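Local coordinates for protein 2-C-methyl-D-erythritol 4-phosphate cytidylyltransferase (Anaerococcus prevotii, PDB 4KT7) that probably transfers a cytidylyl group from CTP to 2-C-methyl-D-erythritol 4-phosphate, the second step of the DXP route to isopentenyl diphosphate, at residues Phe121-Asn126 / Lys207-Glu212; Tyr177-Lys182 / Phe200-Lys205; Asp63-Ile68 / Tyr81-Thr86. All coordinates share one frame; numbering follows the deposited sequence.

Contact 1: Phe121-Asn126 / Lys207-Glu212; sequences FLKTIN and KVVHGE
Lys123 and Val209 carry the apolar part of this contact. The axes of helix segment 121-126 and strand segment 207-210 approach to 8.9 Å and run nearly antiparallel (159°). Val209 points its branches at the helix. CG1 lies across the aliphatic chain of Lys123, 3.9 Å from Lys123 CE and a little farther from Lys123 CB. CG2 turns instead to the helix backbone and lies 4.4 Å from Thr124 CA. Thr124 and Val209 are also the closest backbone pair. Thr124 is buried against strands 133-139 and 168-172, and its OG1 is bonded to Leu120 O one turn back.

The polar part belongs to the end of Lys123. Its chain is extended as far as CD and then bends at chi3 (60°), which brings the amine over the end of the strand. Lys123 NZ donates to His210 O at 3.1 Å. The donor is tilted 19° from the carbonyl plane. A second link goes through water. Lys123 NZ gives a bond of 2.8 Å to the water, which lies 2.7 Å from Glu212 OE2. The carboxylate is too far for a direct salt bridge, but its opposite charge may still favour the amine. Glu212 OE2 is also bonded to Ser117 OG. An alanine in place of Lys123 would probably leave His210 O and the bridging water without their amine donor and uncover CG1 of Val209.

Val209 pairs through its backbone with strand 133-139, while Val208 bonds to the second subunit. The arrangement is helix-on-sheet packing in the alpha/beta fold of the IspD family, at a strand that also meets the dimer partner.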
loop_
_atom_site.group_PDB
_atom_site.type_symbol
_atom_site.label_atom_id
_atom_site.label_comp_id
_atom_site.label_asym_id
_atom_site.label_seq_id
_atom_site.Cartn_x
_atom_site.Cartn_y
_atom_site.Cartn_z
ATOM N N PHE A 121 15.174 3.749 13.495
ATOM C CA PHE A 121 16.236 4.721 13.227
ATOM C C PHE A 121 17.623 4.151 13.495
ATOM O O PHE A 121 18.550 4.387 12.723
ATOM C CB PHE A 121 16.037 5.985 14.064
ATOM C CG PHE A 121 14.860 6.817 13.620
ATOM C CD1 PHE A 121 14.978 7.688 12.549
ATOM C CD2 PHE A 121 13.638 6.724 14.277
ATOM C CE1 PHE A 121 13.886 8.471 12.137
ATOM C CE2 PHE A 121 12.555 7.492 13.872
ATOM C CZ PHE A 121 12.684 8.364 12.799
ATOM N N LEU A 122 17.767 3.417 14.596
ATOM C CA LEU A 122 19.040 2.768 14.918
ATOM C C LEU A 122 19.418 1.730 13.864
ATOM O O LEU A 122 20.582 1.633 13.463
ATOM C CB LEU A 122 18.964 2.104 16.290
ATOM C CG LEU A 122 18.827 3.051 17.492
ATOM C CD1 LEU A 122 18.706 2.282 18.811
ATOM C CD2 LEU A 122 20.014 4.001 17.544
ATOM N N LYS A 123 18.438 0.956 13.398
ATOM C CA LYS A 123 18.704 -0.051 12.369
ATOM C C LYS A 123 19.150 0.596 11.075
ATOM O O LYS A 123 20.025 0.072 10.372
ATOM C CB LYS A 123 17.460 -0.902 12.113
ATOM C CG LYS A 123 17.203 -1.945 13.205
ATOM C CD LYS A 123 15.721 -2.344 13.232
ATOM C CE LYS A 123 15.283 -2.949 11.904
ATOM N NZ LYS A 123 13.795 -3.158 11.795
ATOM N N THR A 124 18.534 1.726 10.745
ATOM C CA THR A 124 18.900 2.452 9.534
ATOM C C THR A 124 20.322 2.993 9.675
ATOM O O THR A 124 21.132 2.877 8.757
ATOM C CB THR A 124 17.921 3.606 9.288
ATOM O OG1 THR A 124 16.597 3.081 9.273
ATOM C CG2 THR A 124 18.197 4.283 7.959
ATOM N N ILE A 125 20.637 3.569 10.833
ATOM C CA ILE A 125 21.997 4.066 11.080
ATOM C C ILE A 125 23.051 2.934 11.031
ATOM O O ILE A 125 24.098 3.063 10.381
ATOM C CB ILE A 125 22.056 4.834 12.424
ATOM C CG1 ILE A 125 21.307 6.159 12.298
ATOM C CG2 ILE A 125 23.500 5.095 12.895
ATOM C CD1 ILE A 125 21.239 6.923 13.614
ATOM N N ASN A 126 22.773 1.809 11.684
ATOM C CA ASN A 126 23.726 0.696 11.682
ATOM C C ASN A 126 23.982 0.091 10.299
ATOM O O ASN A 126 25.037 -0.492 10.071
ATOM C CB ASN A 126 23.326 -0.384 12.687
ATOM C CG ASN A 126 23.534 0.065 14.126
ATOM O OD1 ASN A 126 24.283 1.017 14.393
ATOM N ND2 ASN A 126 22.879 -0.616 15.061
ATOM N N LYS A 207 20.965 -0.376 0.405
ATOM C CA LYS A 207 20.598 -1.427 1.336
ATOM C C LYS A 207 19.179 -1.212 1.822
ATOM O O LYS A 207 18.766 -0.079 2.124
ATOM C CB LYS A 207 21.556 -1.449 2.537
ATOM C CG LYS A 207 21.270 -2.552 3.553
ATOM C CD LYS A 207 21.662 -3.927 2.973
ATOM C CE LYS A 207 21.083 -5.065 3.803
ATOM N NZ LYS A 207 21.554 -6.380 3.268
ATOM N N VAL A 208 18.418 -2.291 1.928
ATOM C CA VAL A 208 17.050 -2.159 2.388
ATOM C C VAL A 208 16.962 -2.666 3.812
ATOM O O VAL A 208 17.453 -3.748 4.124
ATOM C CB VAL A 208 16.087 -2.949 1.490
ATOM C CG1 VAL A 208 14.669 -2.811 2.002
ATOM C CG2 VAL A 208 16.183 -2.455 0.042
ATOM N N VAL A 209 16.366 -1.867 4.686
ATOM C CA VAL A 209 16.110 -2.287 6.057
ATOM C C VAL A 209 14.608 -2.498 6.188
ATOM O O VAL A 209 13.828 -1.663 5.716
ATOM C CB VAL A 209 16.567 -1.187 7.038
ATOM C CG1 VAL A 209 15.887 -1.327 8.389
ATOM C CG2 VAL A 209 18.101 -1.195 7.157
ATOM N N HIS A 210 14.196 -3.606 6.803
ATOM C CA HIS A 210 12.773 -3.844 7.055
ATOM C C HIS A 210 12.176 -2.713 7.886
ATOM O O HIS A 210 12.649 -2.406 8.992
ATOM C CB HIS A 210 12.540 -5.177 7.770
ATOM C CG HIS A 210 12.813 -6.377 6.917
ATOM N ND1 HIS A 210 12.003 -6.736 5.858
ATOM C CD2 HIS A 210 13.796 -7.309 6.974
ATOM C CE1 HIS A 210 12.484 -7.831 5.293
ATOM N NE2 HIS A 210 13.569 -8.198 5.950
ATOM N N GLY A 211 11.135 -2.090 7.346
ATOM C CA GLY A 211 10.441 -1.033 8.048
ATOM C C GLY A 211 9.288 -1.571 8.875
ATOM O O GLY A 211 9.214 -2.766 9.197
ATOM N N GLU A 212 8.377 -0.681 9.224
ATOM C CA GLU A 212 7.273 -1.033 10.085
ATOM C C GLU A 212 5.977 -0.737 9.354
ATOM O O GLU A 212 5.852 0.309 8.731
ATOM C CB GLU A 212 7.388 -0.257 11.406
ATOM C CG GLU A 212 8.511 -0.810 12.307
ATOM C CD GLU A 212 9.014 0.173 13.368
ATOM O OE1 GLU A 212 8.516 1.324 13.431
ATOM O OE2 GLU A 212 9.935 -0.206 14.131
HETATM O O HOH W 1 11.819 -2.015 13.441
#

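Contact 2: Tyr177-Lys182 / Phe200-Lys205; sequences YAMYEK and FDRDEK
Met179 on helix 173-184 faces Phe200 across a CA separation of 7.7 Å, where the chain leaves helix 196-199 and turns toward strand 206-210. The turn is a Schellman motif: Asp201, with positive phi, is the C-prime residue, and Arg202 N and Asp201 N return to Phe197 O and Glu198 O.

The Phe200 ring is the centre of the packing. Lys182 lays its aliphatic chain over one face. Its CB makes a CH-pi contact, 3.8 Å from the centroid of the Phe200 ring and 19° off the normal, while CD reaches back over the CG side of the ring. Met179, a selenomethionine, adds a Met-aromatic contact. Its SE is 5.0 Å from the centroid of the Phe200 ring and approaches obliquely. The same atom touches Phe200 CB at 4.0 Å.

Bends at chi2 (-58°) and chi3 (97°) turn the end of Met179 toward Arg202. SE lies against Arg202 CG. Met179 CE lies 3.5 Å from Arg202 NH1. Leu196 of helix 196-199 also packs on Met179, so this side chain touches both that helix and the loop.

Arg202 itself is fixed from within the loop. It forms a salt bridge with Glu204, gripped side-on and in the guanidinium plane: Arg202 NE donates to Glu204 OE1 at 2.6 Å, and Arg202 NH2 to the syn lone pair of Glu204 OE2 at 2.5 Å.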
loop_
_atom_site.group_PDB
_atom_site.type_symbol
_atom_site.label_atom_id
_atom_site.label_comp_id
_atom_site.label_asym_id
_atom_site.label_seq_id
_atom_site.Cartn_x
_atom_site.Cartn_y
_atom_site.Cartn_z
ATOM N N TYR A 177 24.935 14.502 -1.164
ATOM C CA TYR A 177 25.034 15.903 -1.547
ATOM C C TYR A 177 25.459 16.018 -3.013
ATOM O O TYR A 177 24.899 16.824 -3.764
ATOM C CB TYR A 177 26.032 16.648 -0.651
ATOM C CG TYR A 177 25.982 18.164 -0.777
ATOM C CD1 TYR A 177 26.621 18.822 -1.827
ATOM C CD2 TYR A 177 25.317 18.943 0.170
ATOM C CE1 TYR A 177 26.585 20.215 -1.935
ATOM C CE2 TYR A 177 25.294 20.340 0.076
ATOM C CZ TYR A 177 25.924 20.965 -0.976
ATOM O OH TYR A 177 25.886 22.337 -1.073
ATOM N N ALA A 178 26.455 15.230 -3.423
ATOM C CA ALA A 178 26.923 15.285 -4.815
ATOM C C ALA A 178 25.816 14.851 -5.785
ATOM O O ALA A 178 25.614 15.456 -6.845
ATOM C CB ALA A 178 28.170 14.417 -5.006
HETATM N N MSE A 179 25.094 13.806 -5.414
HETATM C CA MSE A 179 23.976 13.323 -6.219
HETATM C C MSE A 179 22.921 14.418 -6.345
HETATM O O MSE A 179 22.308 14.576 -7.399
HETATM C CB MSE A 179 23.332 12.095 -5.558
HETATM C CG MSE A 179 24.160 10.789 -5.544
HETATM SE SE MSE A 179 24.623 10.246 -7.346
HETATM C CE MSE A 179 26.410 11.030 -7.386
ATOM N N TYR A 180 22.703 15.158 -5.259
ATOM C CA TYR A 180 21.715 16.229 -5.253
ATOM C C TYR A 180 22.089 17.365 -6.198
ATOM O O TYR A 180 21.231 17.913 -6.914
ATOM C CB TYR A 180 21.445 16.728 -3.823
ATOM C CG TYR A 180 20.068 16.329 -3.354
ATOM C CD1 TYR A 180 19.839 15.087 -2.789
ATOM C CD2 TYR A 180 18.980 17.169 -3.556
ATOM C CE1 TYR A 180 18.560 14.703 -2.383
ATOM C CE2 TYR A 180 17.707 16.797 -3.168
ATOM C CZ TYR A 180 17.502 15.562 -2.586
ATOM O OH TYR A 180 16.231 15.193 -2.204
ATOM N N GLU A 181 23.370 17.708 -6.237
ATOM C CA GLU A 181 23.807 18.727 -7.186
ATOM C C GLU A 181 23.615 18.264 -8.626
ATOM O O GLU A 181 23.203 19.048 -9.472
ATOM C CB GLU A 181 25.258 19.107 -6.928
ATOM C CG GLU A 181 25.447 19.770 -5.591
ATOM C CD GLU A 181 26.858 20.314 -5.406
ATOM O OE1 GLU A 181 27.808 19.496 -5.306
ATOM O OE2 GLU A 181 27.010 21.559 -5.367
ATOM N N LYS A 182 23.906 16.993 -8.902
ATOM C CA LYS A 182 23.616 16.409 -10.210
ATOM C C LYS A 182 22.126 16.448 -10.534
ATOM O O LYS A 182 21.732 16.755 -11.656
ATOM C CB LYS A 182 24.085 14.957 -10.271
ATOM C CG LYS A 182 25.572 14.789 -10.490
ATOM C CD LYS A 182 25.939 13.321 -10.448
ATOM C CE LYS A 182 27.283 13.088 -11.089
ATOM N NZ LYS A 182 27.305 13.506 -12.533
ATOM N N PHE A 200 21.994 8.087 -11.863
ATOM C CA PHE A 200 23.375 8.480 -12.129
ATOM C C PHE A 200 24.325 7.302 -12.161
ATOM O O PHE A 200 25.517 7.460 -11.960
ATOM C CB PHE A 200 23.816 9.580 -11.167
ATOM C CG PHE A 200 22.974 10.806 -11.281
ATOM C CD1 PHE A 200 23.004 11.575 -12.437
ATOM C CD2 PHE A 200 22.093 11.158 -10.273
ATOM C CE1 PHE A 200 22.190 12.705 -12.566
ATOM C CE2 PHE A 200 21.280 12.286 -10.398
ATOM C CZ PHE A 200 21.328 13.054 -11.543
ATOM N N ASP A 201 23.768 6.121 -12.426
ATOM C CA ASP A 201 24.567 4.960 -12.780
ATOM C C ASP A 201 25.539 4.551 -11.685
ATOM O O ASP A 201 26.663 4.141 -11.966
ATOM C CB ASP A 201 25.298 5.237 -14.091
ATOM C CG ASP A 201 24.353 5.222 -15.281
ATOM O OD1 ASP A 201 23.284 4.585 -15.158
ATOM O OD2 ASP A 201 24.667 5.836 -16.323
ATOM N N ARG A 202 25.120 4.693 -10.438
ATOM C CA ARG A 202 25.978 4.326 -9.321
ATOM C C ARG A 202 26.019 2.819 -9.129
ATOM O O ARG A 202 24.989 2.139 -9.230
ATOM C CB ARG A 202 25.495 4.999 -8.037
ATOM C CG ARG A 202 25.431 6.493 -8.152
ATOM C CD ARG A 202 26.755 7.043 -8.641
ATOM N NE ARG A 202 27.815 6.859 -7.659
ATOM C CZ ARG A 202 28.827 7.703 -7.497
ATOM N NH1 ARG A 202 28.900 8.794 -8.250
ATOM N NH2 ARG A 202 29.757 7.468 -6.578
ATOM N N ASP A 203 27.203 2.284 -8.849
ATOM C CA ASP A 203 27.285 0.872 -8.510
ATOM C C ASP A 203 27.270 0.651 -7.007
ATOM O O ASP A 203 27.287 -0.497 -6.550
ATOM C CB ASP A 203 28.486 0.181 -9.172
ATOM C CG ASP A 203 29.815 0.620 -8.593
ATOM O OD1 ASP A 203 29.860 1.647 -7.874
ATOM O OD2 ASP A 203 30.825 -0.072 -8.874
ATOM N N GLU A 204 27.220 1.744 -6.238
ATOM C CA GLU A 204 27.000 1.640 -4.809
ATOM C C GLU A 204 25.560 1.187 -4.606
ATOM O O GLU A 204 24.612 1.853 -5.038
ATOM C CB GLU A 204 27.225 2.984 -4.101
ATOM C CG GLU A 204 28.653 3.512 -4.195
ATOM C CD GLU A 204 28.805 4.591 -5.257
ATOM O OE1 GLU A 204 27.932 4.683 -6.157
ATOM O OE2 GLU A 204 29.792 5.361 -5.188
ATOM N N LYS A 205 25.391 0.053 -3.944
ATOM C CA LYS A 205 24.054 -0.522 -3.770
ATOM C C LYS A 205 23.266 0.100 -2.615
ATOM O O LYS A 205 23.844 0.565 -1.621
ATOM C CB LYS A 205 24.153 -2.048 -3.613
ATOM C CG LYS A 205 24.654 -2.756 -4.867
ATOM C CD LYS A 205 23.985 -4.125 -5.050
ATOM C CE LYS A 205 24.057 -4.560 -6.515
ATOM N NZ LYS A 205 23.779 -6.009 -6.743
#

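Contact 3: Asp63-Ile68 / Tyr81-Thr86; sequences DDEDII and YVYGST
Tyr81 opens the strand side of the contact by reaching Glu65 and Ile68 on helix 65-73. Its CG stands between the backbone N and the carbonyl carbon (chi1 65°), and this carries the ring up against the helix. The hydroxyl donates to Glu65 OE2, with Tyr81 OH and the oxygen 2.6 Å apart. The oxygen is met on its anti lone pair, away from the other oxygen, and lies at the ring edge in the plane of the ring. Nearer the strand, the Tyr81 ring also has an apolar neighbour: Ile68 CG2 approaches Tyr81 CD2 to 3.9 Å. Leu58 and Ile60 of the next strand, 55-60, and Lys69 and Leu72 of the helix pack on the same residue.

Through the backbone of Val82 the strand pairs with Leu58 and Ile60 of strand 55-60.

Tyr83 again presents its hydroxyl to Glu65. Tyr83 OH donates to Glu65 OE1 at 2.6 Å, coming from the syn side but 33° out of the carboxylate plane. This ring too meets the carboxylate at its edge, and both rings stand nearly perpendicular to the carboxylate. One extended glutamate side chain thus serves two tyrosines. Glu65 CG is anti to the backbone N (chi1 -178°), which sends the chain straight out from the first turn of the helix to lie between the two hydroxyls.

Strand 55-60, helix 65-73 and strand 79-83 form a beta-alpha-beta unit, and the contact ties its helix to its second strand. Each carboxylate oxygen accepts one hydrogen bond from a tyrosine hydroxyl, so the Glu65 head group is held at both oxygens and its rotation is fixed. Two such donors would also tend to stabilise the negative charge of Glu65.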
loop_
_atom_site.group_PDB
_atom_site.type_symbol
_atom_site.label_atom_id
_atom_site.label_comp_id
_atom_site.label_asym_id
_atom_site.label_seq_id
_atom_site.Cartn_x
_atom_site.Cartn_y
_atom_site.Cartn_z
ATOM N N ASP A 63 5.643 29.929 7.092
ATOM C CA ASP A 63 4.416 30.307 7.787
ATOM C C ASP A 63 4.240 29.607 9.140
ATOM O O ASP A 63 3.458 30.066 9.989
ATOM C CB ASP A 63 3.195 30.015 6.906
ATOM C CG ASP A 63 3.194 30.814 5.620
ATOM O OD1 ASP A 63 3.942 31.812 5.535
ATOM O OD2 ASP A 63 2.428 30.445 4.700
ATOM N N ASP A 64 4.948 28.495 9.328
ATOM C CA ASP A 64 4.849 27.698 10.555
ATOM C C ASP A 64 5.938 28.054 11.570
ATOM O O ASP A 64 6.056 27.393 12.607
ATOM C CB ASP A 64 4.982 26.206 10.237
ATOM C CG ASP A 64 3.739 25.609 9.588
ATOM O OD1 ASP A 64 2.608 26.065 9.867
ATOM O OD2 ASP A 64 3.900 24.641 8.815
ATOM N N GLU A 65 6.730 29.088 11.281
ATOM C CA GLU A 65 7.922 29.384 12.083
ATOM C C GLU A 65 7.649 29.640 13.578
ATOM O O GLU A 65 8.332 29.088 14.435
ATOM C CB GLU A 65 8.733 30.539 11.478
ATOM C CG GLU A 65 10.014 30.839 12.257
ATOM C CD GLU A 65 10.939 31.820 11.552
ATOM O OE1 GLU A 65 10.493 32.471 10.576
ATOM O OE2 GLU A 65 12.113 31.945 11.980
ATOM N N ASP A 66 6.645 30.453 13.886
ATOM C CA ASP A 66 6.322 30.760 15.279
ATOM C C ASP A 66 5.948 29.528 16.099
ATOM O O ASP A 66 6.421 29.352 17.219
ATOM C CB ASP A 66 5.211 31.806 15.346
ATOM C CG ASP A 66 5.689 33.178 14.923
ATOM O OD1 ASP A 66 6.865 33.500 15.214
ATOM O OD2 ASP A 66 4.903 33.923 14.296
ATOM N N ILE A 67 5.099 28.678 15.537
ATOM C CA ILE A 67 4.737 27.428 16.194
ATOM C C ILE A 67 5.925 26.463 16.229
ATOM O O ILE A 67 6.070 25.677 17.174
ATOM C CB ILE A 67 3.527 26.765 15.505
ATOM C CG1 ILE A 67 2.362 27.755 15.444
ATOM C CG2 ILE A 67 3.114 25.501 16.232
ATOM C CD1 ILE A 67 1.893 28.246 16.801
ATOM N N ILE A 68 6.781 26.524 15.210
ATOM C CA ILE A 68 8.007 25.727 15.222
ATOM C C ILE A 68 8.918 26.119 16.383
ATOM O O ILE A 68 9.467 25.246 17.064
ATOM C CB ILE A 68 8.784 25.813 13.897
ATOM C CG1 ILE A 68 8.036 25.044 12.802
ATOM C CG2 ILE A 68 10.168 25.193 14.042
ATOM C CD1 ILE A 68 8.017 23.530 13.021
ATOM N N TYR A 81 16.325 24.790 12.673
ATOM C CA TYR A 81 15.477 24.719 11.487
ATOM C C TYR A 81 15.936 25.649 10.380
ATOM O O TYR A 81 16.550 26.693 10.649
ATOM C CB TYR A 81 14.023 25.024 11.865
ATOM C CG TYR A 81 13.773 26.437 12.367
ATOM C CD1 TYR A 81 13.563 27.489 11.482
ATOM C CD2 TYR A 81 13.705 26.707 13.730
ATOM C CE1 TYR A 81 13.316 28.773 11.943
ATOM C CE2 TYR A 81 13.466 27.989 14.199
ATOM C CZ TYR A 81 13.271 29.014 13.298
ATOM O OH TYR A 81 13.025 30.284 13.762
ATOM N N VAL A 82 15.625 25.262 9.142
ATOM C CA VAL A 82 15.777 26.117 7.966
ATOM C C VAL A 82 14.457 26.153 7.198
ATOM O O VAL A 82 13.599 25.279 7.387
ATOM C CB VAL A 82 16.911 25.624 7.022
ATOM C CG1 VAL A 82 18.267 25.840 7.681
ATOM C CG2 VAL A 82 16.727 24.162 6.682
ATOM N N TYR A 83 14.289 27.154 6.335
ATOM C CA TYR A 83 13.081 27.243 5.522
ATOM C C TYR A 83 13.177 26.232 4.383
ATOM O O TYR A 83 14.253 26.027 3.811
ATOM C CB TYR A 83 12.913 28.641 4.919
ATOM C CG TYR A 83 12.635 29.767 5.899
ATOM C CD1 TYR A 83 12.195 29.519 7.186
ATOM C CD2 TYR A 83 12.807 31.092 5.510
ATOM C CE1 TYR A 83 11.934 30.572 8.070
ATOM C CE2 TYR A 83 12.556 32.139 6.371
ATOM C CZ TYR A 83 12.120 31.881 7.646
ATOM O OH TYR A 83 11.878 32.946 8.483
ATOM N N GLY A 84 12.055 25.609 4.033
ATOM C CA GLY A 84 12.047 24.683 2.908
ATOM C C GLY A 84 11.806 25.411 1.593
ATOM O O GLY A 84 11.880 26.631 1.538
ATOM N N SER A 85 11.516 24.675 0.528
ATOM C CA SER A 85 11.301 25.318 -0.761
ATOM C C SER A 85 10.012 24.823 -1.405
ATOM O O SER A 85 9.052 24.519 -0.697
ATOM C CB SER A 85 12.502 25.109 -1.679
ATOM O OG SER A 85 12.384 25.917 -2.836
ATOM N N THR A 86 9.986 24.740 -2.733
ATOM C CA THR A 86 8.729 24.463 -3.435
ATOM C C THR A 86 8.510 23.001 -3.874
ATOM O O THR A 86 7.460 22.678 -4.424
ATOM C CB THR A 86 8.556 25.361 -4.670
ATOM O OG1 THR A 86 9.773 25.337 -5.416
ATOM C CG2 THR A 86 8.220 26.806 -4.257
#

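Overall arrangement
Along the chain contact 3 comes first and closes before contact 1 opens; contact 2 falls between the two segments of contact 1. Contact 1 and contact 3 reach the same mixed sheet, on opposite sides of the chain's centre. Contact 3 uses strand 79-83, and contact 1 uses strand 206-210. Their centres are about 28 Å apart. Contact 2 lies about 20 Å from contact 1 and about 28 Å from contact 3, centre to centre. Segment 200-205 adjoins segment 207-212 in the sequence. The contacts involve helices 65-73, 118-127 and 173-184 at three separate places of one cytidylyltransferase fold. The strand of contact 1 and Lys205 of contact 2 meet the second subunit; contact 3 touches no other chain.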